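Local atomic coordinates of DNA ligase D 3'-phosphoesterase domain-containing protein (Methanocella paludicola, PDB entry 5DMP), a protein that probably acts as a phosphoesterase that trims 3'-terminal groups from DNA ends during archaeal non-homologous end joining. Residues M95-S100 against I106-E111; P37-K42 against K113-S118. One frame throughout, in Å; residues are numbered along the deposited sequence.

Contact 1 of 2, residues M95-S100 against I106-E111; sequences MTIEQS and IEVFLE
Ile97, Ser100, Ile106 and Val108 meet with no ring among them. The flat group of these segments is the ring of Phe109, further along the strand, with Glu111 CG in its plane at the edge. Arg83 makes a cation-pi contact with the same ring. The contact itself is carried by the tip of Ile97. Its CG1 lies anti to the backbone N (chi1 -163°), and the outer bond then turns CD1 to the strand. Ile97 CD1 lies 3.9 Å from Ile106 CG2 and 3.8 Å from Val108 CG1, so one methyl of Ile97 is shared by two strand residues. The side chains of Ile97 and Val108 cross at about a right angle. One turn along the helix, Ser100 C lies 4.0 Å from Ile106 CG1, and Ser100 CB is almost as near to that atom, at 4.1 Å.

The helix start is fixed by a capping box. Gln99 N donates to Thr96 OG1 at 3.0 Å, and Thr96 N donates back to Gln99 OE1 at 2.8 Å. Ser100 grips Thr96 O twice. Ser100 N reaches Thr96 O at 2.8 Å and Ser100 OG reaches it at 2.9 Å, from opposite faces of the carbonyl plane. The hydroxyl of this buried serine thus donates to the carbonyl of the N-cap residue.

The pair is a helix followed by a strand, joined by a tight connection. Strand 105-111 runs antiparallel between strands 72-84 and 118-123. Ile97 also packs on Met24 of strand 16-24 and on Tyr82 of strand 72-84. Through these contacts and those with strand 105-111, helix 97-103 rests against the curled antiparallel sheet.

Contact 2 of 2, residues P37-K42 against K113-S118; sequences PSLDPK and KKLKGS
Next to Leu115, which packs on Pro37 and Leu39, Lys114 NZ is gripped by three backbone oxygens, those of Trp77, Ala152 and Asp154. Asp78 steadies the same turn: its OD1 accepts from Lys113 N and its OD2 from Leu115 N. The contact proper is apolar. Leu115 CG is anti to the carbonyl carbon (chi1 -60°), and its two methyls reach across to the other loop. Leu115 CD1 lies against the proline ring, 3.7 Å from Pro37 CB and 3.9 Å from Pro37 CG. Leu115 CD2 meets Leu39 CD2 methyl to methyl at 3.8 Å. Leu115 CD2 also lies 4.1 Å from Pro37 CB, so this branch touches both partners. With an alanine in place of Leu115 both methyls would go, which is likely to leave the Pro37 ring and Leu39 CD2 without their mate and a gap between the two loops.

The loop 37-42 holds its own shape. Asp40 N donates to Ser38 OG at 3.2 Å, an ST turn. Lys42 N donates to Asp40 OD1 at 2.9 Å, an Asx turn, coming from above the carboxylate plane. Asp40 OD2 forms a salt bridge with Lys42 NZ at 3.6 Å. The ST turn brackets Leu39, and the Asx turn follows it.

No hydrogen bond crosses the contact. Segment 37-42 is held by its own turns, while 113-118 is anchored to Asp78 and to the carbonyls of Trp77, Ala152 and Asp154. The direct contact between the two therefore rests on the fit of apolar side chains, and directional bonds do not set it.

In the fold
From the N terminus, the chain reaches 37-42 in the loop between strands 27-33 and 45-53. It then runs through strands 45-53, 62-64 and 72-84. His53, Tyr57 and Val74, which line the vanadate-bound pocket, lie on this excursion. Next comes contact 1, a short loop closed between the start of helix 97-103 and strand 105-111. Contact 2 closes last, when 113-118 returns to 37-42, so its long loop encloses the short one. The two contacts join at the turn after strand 105-111. Leu110 N probably hydrogen-bonds to Gly117 O (2.8 Å), and Leu110 CD1 packs on Leu115 CD1. Helix, sheet and the 37-42 loop are thus tied together.

Contact 1 of 2, residues M95-S100 against I106-E111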
ATOM      1  N   MET A  95      14.624  -9.727  11.344  1.00 39.80           N
ATOM      2  CA  MET A  95      14.713  -9.645   9.891  1.00 39.55           C
ATOM      3  C   MET A  95      14.630  -8.164   9.538  1.00 40.74           C
ATOM      4  O   MET A  95      13.677  -7.495   9.980  1.00 39.69           O
ATOM      5  CB  MET A  95      13.547 -10.408   9.247  1.00 37.96           C
ATOM      6  CG  MET A  95      13.663 -11.905   9.340  1.00 46.62           C
ATOM      7  SD  MET A  95      15.056 -12.723   8.472  1.00 55.52           S
ATOM      8  CE  MET A  95      14.611 -14.438   8.807  1.00 58.01           C
ATOM      9  N   THR A  96      15.598  -7.619   8.780  1.00 36.82           N
ATOM     10  CA  THR A  96      15.500  -6.226   8.268  1.00 35.51           C
ATOM     11  C   THR A  96      14.367  -6.200   7.236  1.00 31.74           C
ATOM     12  O   THR A  96      13.829  -7.242   6.890  1.00 34.07           O
ATOM     13  CB  THR A  96      16.796  -5.804   7.551  1.00 38.71           C
ATOM     14  OG1 THR A  96      16.984  -6.656   6.412  1.00 38.84           O
ATOM     15  CG2 THR A  96      17.976  -5.969   8.506  1.00 40.23           C
ATOM     16  N   ILE A  97      13.955  -5.017   6.774  1.00 36.37           N
ATOM     17  CA  ILE A  97      12.872  -4.943   5.820  1.00 34.17           C
ATOM     18  C   ILE A  97      13.290  -5.579   4.495  1.00 36.83           C
ATOM     19  O   ILE A  97      12.500  -6.269   3.844  1.00 34.07           O
ATOM     20  CB  ILE A  97      12.339  -3.457   5.673  1.00 35.83           C
ATOM     21  CG1 ILE A  97      10.933  -3.418   4.998  1.00 35.15           C
ATOM     22  CG2 ILE A  97      13.348  -2.596   4.871  1.00 36.09           C
ATOM     23  CD1 ILE A  97       9.801  -4.123   5.802  1.00 34.99           C
ATOM     24  N   GLU A  98      14.565  -5.366   4.090  1.00 36.91           N
ATOM     25  CA  GLU A  98      15.054  -5.992   2.880  1.00 39.38           C
ATOM     26  C   GLU A  98      15.098  -7.510   2.998  1.00 34.96           C
ATOM     27  O   GLU A  98      14.694  -8.212   2.065  1.00 38.97           O
ATOM     28  CB  GLU A  98      16.424  -5.390   2.424  1.00 43.09           C
ATOM     29  CG  GLU A  98      16.416  -3.879   2.107  1.00 43.79           C
ATOM     30  CD  GLU A  98      16.531  -2.977   3.349  1.00 56.14           C
ATOM     31  OE1 GLU A  98      16.709  -3.471   4.510  1.00 52.06           O
ATOM     32  OE2 GLU A  98      16.429  -1.726   3.164  1.00 61.89           O
ATOM     33  N   GLN A  99      15.556  -8.026   4.138  1.00 39.19           N
ATOM     34  CA  GLN A  99      15.532  -9.505   4.386  1.00 39.53           C
ATOM     35  C   GLN A  99      14.104 -10.037   4.395  1.00 38.04           C
ATOM     36  O   GLN A  99      13.822 -11.107   3.824  1.00 34.87           O
ATOM     37  CB  GLN A  99      16.142  -9.873   5.735  1.00 39.13           C
ATOM     38  CG  GLN A  99      17.611  -9.571   5.799  1.00 47.55           C
ATOM     39  CD  GLN A  99      18.212  -9.818   7.152  1.00 54.24           C
ATOM     40  OE1 GLN A  99      17.615  -9.541   8.211  1.00 45.46           O
ATOM     41  NE2 GLN A  99      19.456 -10.302   7.128  1.00 56.67           N
ATOM     42  N   SER A 100      13.207  -9.286   5.056  1.00 35.88           N
ATOM     43  CA  SER A 100      11.762  -9.592   4.961  1.00 34.67           C
ATOM     44  C   SER A 100      11.244  -9.672   3.532  1.00 32.21           C
ATOM     45  O   SER A 100      10.522 -10.633   3.171  1.00 33.98           O
ATOM     46  CB  SER A 100      10.943  -8.538   5.770  1.00 29.90           C
ATOM     47  OG  SER A 100      11.330  -8.596   7.142  1.00 31.90           O
ATOM     48  N   ILE A 106       6.549  -9.863   4.889  1.00 30.56           N
ATOM     49  CA  ILE A 106       6.769  -8.534   5.429  1.00 28.82           C
ATOM     50  C   ILE A 106       5.648  -8.290   6.452  1.00 27.00           C
ATOM     51  O   ILE A 106       4.448  -8.499   6.136  1.00 27.18           O
ATOM     52  CB  ILE A 106       6.629  -7.479   4.273  1.00 29.53           C
ATOM     53  CG1 ILE A 106       7.794  -7.622   3.240  1.00 30.80           C
ATOM     54  CG2 ILE A 106       6.538  -6.044   4.827  1.00 27.49           C
ATOM     55  CD1 ILE A 106       7.545  -6.858   1.912  1.00 29.39           C
ATOM     56  N   GLU A 107       6.043  -7.896   7.654  1.00 25.98           N
ATOM     57  CA  GLU A 107       5.053  -7.481   8.704  1.00 26.72           C
ATOM     58  C   GLU A 107       5.422  -6.121   9.205  1.00 29.10           C
ATOM     59  O   GLU A 107       6.521  -5.949   9.767  1.00 27.71           O
ATOM     60  CB  GLU A 107       5.059  -8.499   9.864  1.00 29.29           C
ATOM     61  CG  GLU A 107       4.707  -9.880   9.297  1.00 30.28           C
ATOM     62  CD  GLU A 107       4.830 -11.042  10.292  1.00 40.44           C
ATOM     63  OE1 GLU A 107       5.633 -10.947  11.247  1.00 44.78           O
ATOM     64  OE2 GLU A 107       4.070 -12.044  10.136  1.00 38.06           O
ATOM     65  N   VAL A 108       4.515  -5.134   9.008  1.00 26.01           N
ATOM     66  CA  VAL A 108       4.856  -3.746   9.318  1.00 25.84           C
ATOM     67  C   VAL A 108       3.701  -3.076  10.083  1.00 27.46           C
ATOM     68  O   VAL A 108       2.508  -3.514   9.973  1.00 25.97           O
ATOM     69  CB  VAL A 108       5.096  -2.947   8.007  1.00 25.93           C
ATOM     70  CG1 VAL A 108       6.491  -3.356   7.416  1.00 27.67           C
ATOM     71  CG2 VAL A 108       3.956  -3.111   6.951  1.00 25.93           C
ATOM     72  N   PHE A 109       4.044  -2.044  10.836  1.00 24.78           N
ATOM     73  CA  PHE A 109       3.037  -1.240  11.463  1.00 25.76           C
ATOM     74  C   PHE A 109       2.923   0.021  10.583  1.00 25.28           C
ATOM     75  O   PHE A 109       3.888   0.797  10.500  1.00 26.33           O
ATOM     76  CB  PHE A 109       3.464  -0.831  12.859  1.00 26.72           C
ATOM     77  CG  PHE A 109       2.319  -0.205  13.633  1.00 26.79           C
ATOM     78  CD1 PHE A 109       2.001   1.162  13.428  1.00 27.38           C
ATOM     79  CD2 PHE A 109       1.515  -0.993  14.497  1.00 28.34           C
ATOM     80  CE1 PHE A 109       0.908   1.756  14.098  1.00 30.04           C
ATOM     81  CE2 PHE A 109       0.460  -0.398  15.197  1.00 28.28           C
ATOM     82  CZ  PHE A 109       0.122   0.950  14.961  1.00 29.50           C
ATOM     83  N   LEU A 110       1.789   0.199   9.910  1.00 24.80           N
ATOM     84  CA  LEU A 110       1.671   1.358   9.009  1.00 25.09           C
ATOM     85  C   LEU A 110       1.223   2.563   9.885  1.00 27.70           C
ATOM     86  O   LEU A 110       0.269   2.466  10.689  1.00 28.60           O
ATOM     87  CB  LEU A 110       0.592   1.110   7.961  1.00 23.53           C
ATOM     88  CG  LEU A 110       0.910  -0.057   7.006  1.00 23.89           C
ATOM     89  CD1 LEU A 110      -0.238  -0.211   5.996  1.00 27.38           C
ATOM     90  CD2 LEU A 110       2.299   0.083   6.319  1.00 23.30           C
ATOM     91  N   GLU A 111       1.892   3.695   9.700  1.00 28.67           N
ATOM     92  CA  GLU A 111       1.526   4.943  10.385  1.00 29.32           C
ATOM     93  C   GLU A 111       1.026   5.941   9.344  1.00 30.01           C
ATOM     94  O   GLU A 111       1.734   6.883   8.898  1.00 30.13           O
ATOM     95  CB  GLU A 111       2.777   5.502  11.080  1.00 33.85           C
ATOM     96  CG  GLU A 111       3.348   4.495  12.091  1.00 41.21           C
ATOM     97  CD  GLU A 111       4.805   4.749  12.473  1.00 58.76           C
ATOM     98  OE1 GLU A 111       5.697   4.940  11.579  1.00 64.42           O
ATOM     99  OE2 GLU A 111       5.086   4.719  13.688  1.00 71.59           O
TER

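Contact 2 of 2, residues P37-K42 against K113-S118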
ATOM      1  N   PRO A  37      -6.785  -1.623   0.470  1.00 28.77           N
ATOM      2  CA  PRO A  37      -6.564  -2.265   1.749  1.00 28.85           C
ATOM      3  C   PRO A  37      -7.917  -2.570   2.390  1.00 30.64           C
ATOM      4  O   PRO A  37      -8.923  -1.904   2.044  1.00 33.05           O
ATOM      5  CB  PRO A  37      -5.858  -1.193   2.580  1.00 28.42           C
ATOM      6  CG  PRO A  37      -6.237   0.109   1.939  1.00 28.77           C
ATOM      7  CD  PRO A  37      -6.355  -0.187   0.461  1.00 28.85           C
ATOM      8  N   SER A  38      -7.919  -3.567   3.256  1.00 29.56           N
ATOM      9  CA  SER A  38      -9.095  -3.790   4.092  1.00 33.29           C
ATOM     10  C   SER A  38      -8.650  -3.683   5.544  1.00 32.64           C
ATOM     11  O   SER A  38      -7.541  -4.137   5.917  1.00 32.84           O
ATOM     12  CB  SER A  38      -9.742  -5.163   3.757  1.00 31.52           C
ATOM     13  OG  SER A  38     -10.763  -5.462   4.715  1.00 30.63           O
ATOM     14  N   LEU A  39      -9.527  -3.125   6.406  1.00 28.95           N
ATOM     15  CA  LEU A  39      -9.253  -3.073   7.855  1.00 28.57           C
ATOM     16  C   LEU A  39      -9.529  -4.393   8.532  1.00 28.00           C
ATOM     17  O   LEU A  39      -9.154  -4.581   9.702  1.00 28.31           O
ATOM     18  CB  LEU A  39     -10.184  -2.003   8.521  1.00 29.76           C
ATOM     19  CG  LEU A  39     -10.023  -0.602   7.943  1.00 38.68           C
ATOM     20  CD1 LEU A  39     -11.027   0.407   8.573  1.00 35.40           C
ATOM     21  CD2 LEU A  39      -8.577  -0.149   8.164  1.00 35.78           C
ATOM     22  N   ASP A  40     -10.207  -5.322   7.819  1.00 28.63           N
ATOM     23  CA  ASP A  40     -10.647  -6.610   8.417  1.00 31.18           C
ATOM     24  C   ASP A  40      -9.566  -7.674   8.217  1.00 29.28           C
ATOM     25  O   ASP A  40      -9.243  -7.956   7.076  1.00 31.38           O
ATOM     26  CB  ASP A  40     -11.933  -7.039   7.689  1.00 32.85           C
ATOM     27  CG  ASP A  40     -12.549  -8.307   8.263  1.00 36.11           C
ATOM     28  OD1 ASP A  40     -11.890  -9.073   8.991  1.00 34.22           O
ATOM     29  OD2 ASP A  40     -13.746  -8.499   7.986  1.00 36.91           O
ATOM     30  N   PRO A  41      -8.965  -8.218   9.290  1.00 27.29           N
ATOM     31  CA  PRO A  41      -7.913  -9.247   9.240  1.00 27.28           C
ATOM     32  C   PRO A  41      -8.338 -10.575   8.625  1.00 33.08           C
ATOM     33  O   PRO A  41      -7.480 -11.380   8.392  1.00 33.72           O
ATOM     34  CB  PRO A  41      -7.543  -9.492  10.674  1.00 30.48           C
ATOM     35  CG  PRO A  41      -8.730  -8.977  11.473  1.00 31.98           C
ATOM     36  CD  PRO A  41      -9.335  -7.872  10.696  1.00 33.34           C
ATOM     37  N   LYS A  42      -9.644 -10.771   8.390  1.00 33.27           N
ATOM     38  CA  LYS A  42     -10.142 -11.950   7.640  1.00 34.22           C
ATOM     39  C   LYS A  42     -10.158 -11.744   6.110  1.00 37.67           C
ATOM     40  O   LYS A  42     -10.394 -12.683   5.324  1.00 40.49           O
ATOM     41  CB  LYS A  42     -11.567 -12.289   8.154  1.00 34.73           C
ATOM     42  CG  LYS A  42     -11.585 -12.782   9.579  1.00 44.45           C
ATOM     43  CD  LYS A  42     -12.859 -13.564   9.844  1.00 53.44           C
ATOM     44  CE  LYS A  42     -13.943 -12.660  10.388  1.00 51.69           C
ATOM     45  NZ  LYS A  42     -14.504 -11.658   9.444  1.00 55.47           N
ATOM     46  N   LYS A 113      -2.642   8.177   7.725  1.00 31.62           N
ATOM     47  CA  LYS A 113      -3.816   8.917   8.158  1.00 32.67           C
ATOM     48  C   LYS A 113      -5.046   8.034   8.044  1.00 35.13           C
ATOM     49  O   LYS A 113      -6.003   8.217   8.818  1.00 39.21           O
ATOM     50  CB  LYS A 113      -4.031  10.193   7.333  1.00 37.89           C
ATOM     51  CG  LYS A 113      -2.790  11.089   7.278  1.00 43.86           C
ATOM     52  CD  LYS A 113      -2.519  11.813   8.596  1.00 58.63           C
ATOM     53  CE  LYS A 113      -2.872  13.296   8.485  1.00 67.93           C
ATOM     54  NZ  LYS A 113      -3.163  13.819   9.844  1.00 73.17           N
ATOM     55  N   LYS A 114      -5.049   7.086   7.111  1.00 28.77           N
ATOM     56  CA  LYS A 114      -6.215   6.230   6.952  1.00 28.23           C
ATOM     57  C   LYS A 114      -5.983   4.836   7.531  1.00 35.25           C
ATOM     58  O   LYS A 114      -6.896   4.234   8.154  1.00 35.49           O
ATOM     59  CB  LYS A 114      -6.711   6.139   5.516  1.00 29.56           C
ATOM     60  CG  LYS A 114      -7.151   7.538   4.942  1.00 29.31           C
ATOM     61  CD  LYS A 114      -7.592   7.390   3.505  1.00 29.95           C
ATOM     62  CE  LYS A 114      -7.932   8.778   2.881  1.00 26.18           C
ATOM     63  NZ  LYS A 114      -8.160   8.622   1.416  1.00 27.11           N
ATOM     64  N   LEU A 115      -4.799   4.296   7.282  1.00 28.43           N
ATOM     65  CA  LEU A 115      -4.381   2.994   7.828  1.00 27.46           C
ATOM     66  C   LEU A 115      -3.408   3.204   8.947  1.00 30.20           C
ATOM     67  O   LEU A 115      -2.416   3.950   8.809  1.00 29.89           O
ATOM     68  CB  LEU A 115      -3.712   2.149   6.718  1.00 28.91           C
ATOM     69  CG  LEU A 115      -4.430   1.746   5.445  1.00 31.05           C
ATOM     70  CD1 LEU A 115      -3.601   0.648   4.788  1.00 28.73           C
ATOM     71  CD2 LEU A 115      -5.849   1.226   5.836  1.00 33.37           C
ATOM     72  N   LYS A 116      -3.685   2.608  10.103  1.00 28.72           N
ATOM     73  CA  LYS A 116      -2.777   2.761  11.246  1.00 31.49           C
ATOM     74  C   LYS A 116      -2.807   1.500  11.974  1.00 36.69           C
ATOM     75  O   LYS A 116      -3.704   1.280  12.798  1.00 40.61           O
ATOM     76  CB  LYS A 116      -3.245   3.778  12.316  1.00 39.84           C
ATOM     77  CG  LYS A 116      -3.818   5.099  11.910  1.00 50.92           C
ATOM     78  CD  LYS A 116      -3.851   5.991  13.174  1.00 58.40           C
ATOM     79  CE  LYS A 116      -4.647   7.275  12.933  1.00 64.92           C
ATOM     80  NZ  LYS A 116      -3.852   8.288  12.175  1.00 59.39           N
ATOM     81  N   GLY A 117      -1.827   0.671  11.755  1.00 27.27           N
ATOM     82  CA  GLY A 117      -1.806  -0.594  12.514  1.00 26.51           C
ATOM     83  C   GLY A 117      -1.038  -1.642  11.742  1.00 27.03           C
ATOM     84  O   GLY A 117      -0.377  -1.319  10.733  1.00 26.11           O
ATOM     85  N   SER A 118      -1.056  -2.868  12.256  1.00 24.27           N
ATOM     86  CA  SER A 118      -0.215  -3.931  11.722  1.00 25.39           C
ATOM     87  C   SER A 118      -0.801  -4.588  10.475  1.00 29.54           C
ATOM     88  O   SER A 118      -1.983  -4.958  10.474  1.00 27.31           O
ATOM     89  CB  SER A 118       0.059  -4.937  12.851  1.00 28.86           C
ATOM     90  OG  SER A 118      -1.195  -5.405  13.313  1.00 27.52           O
TER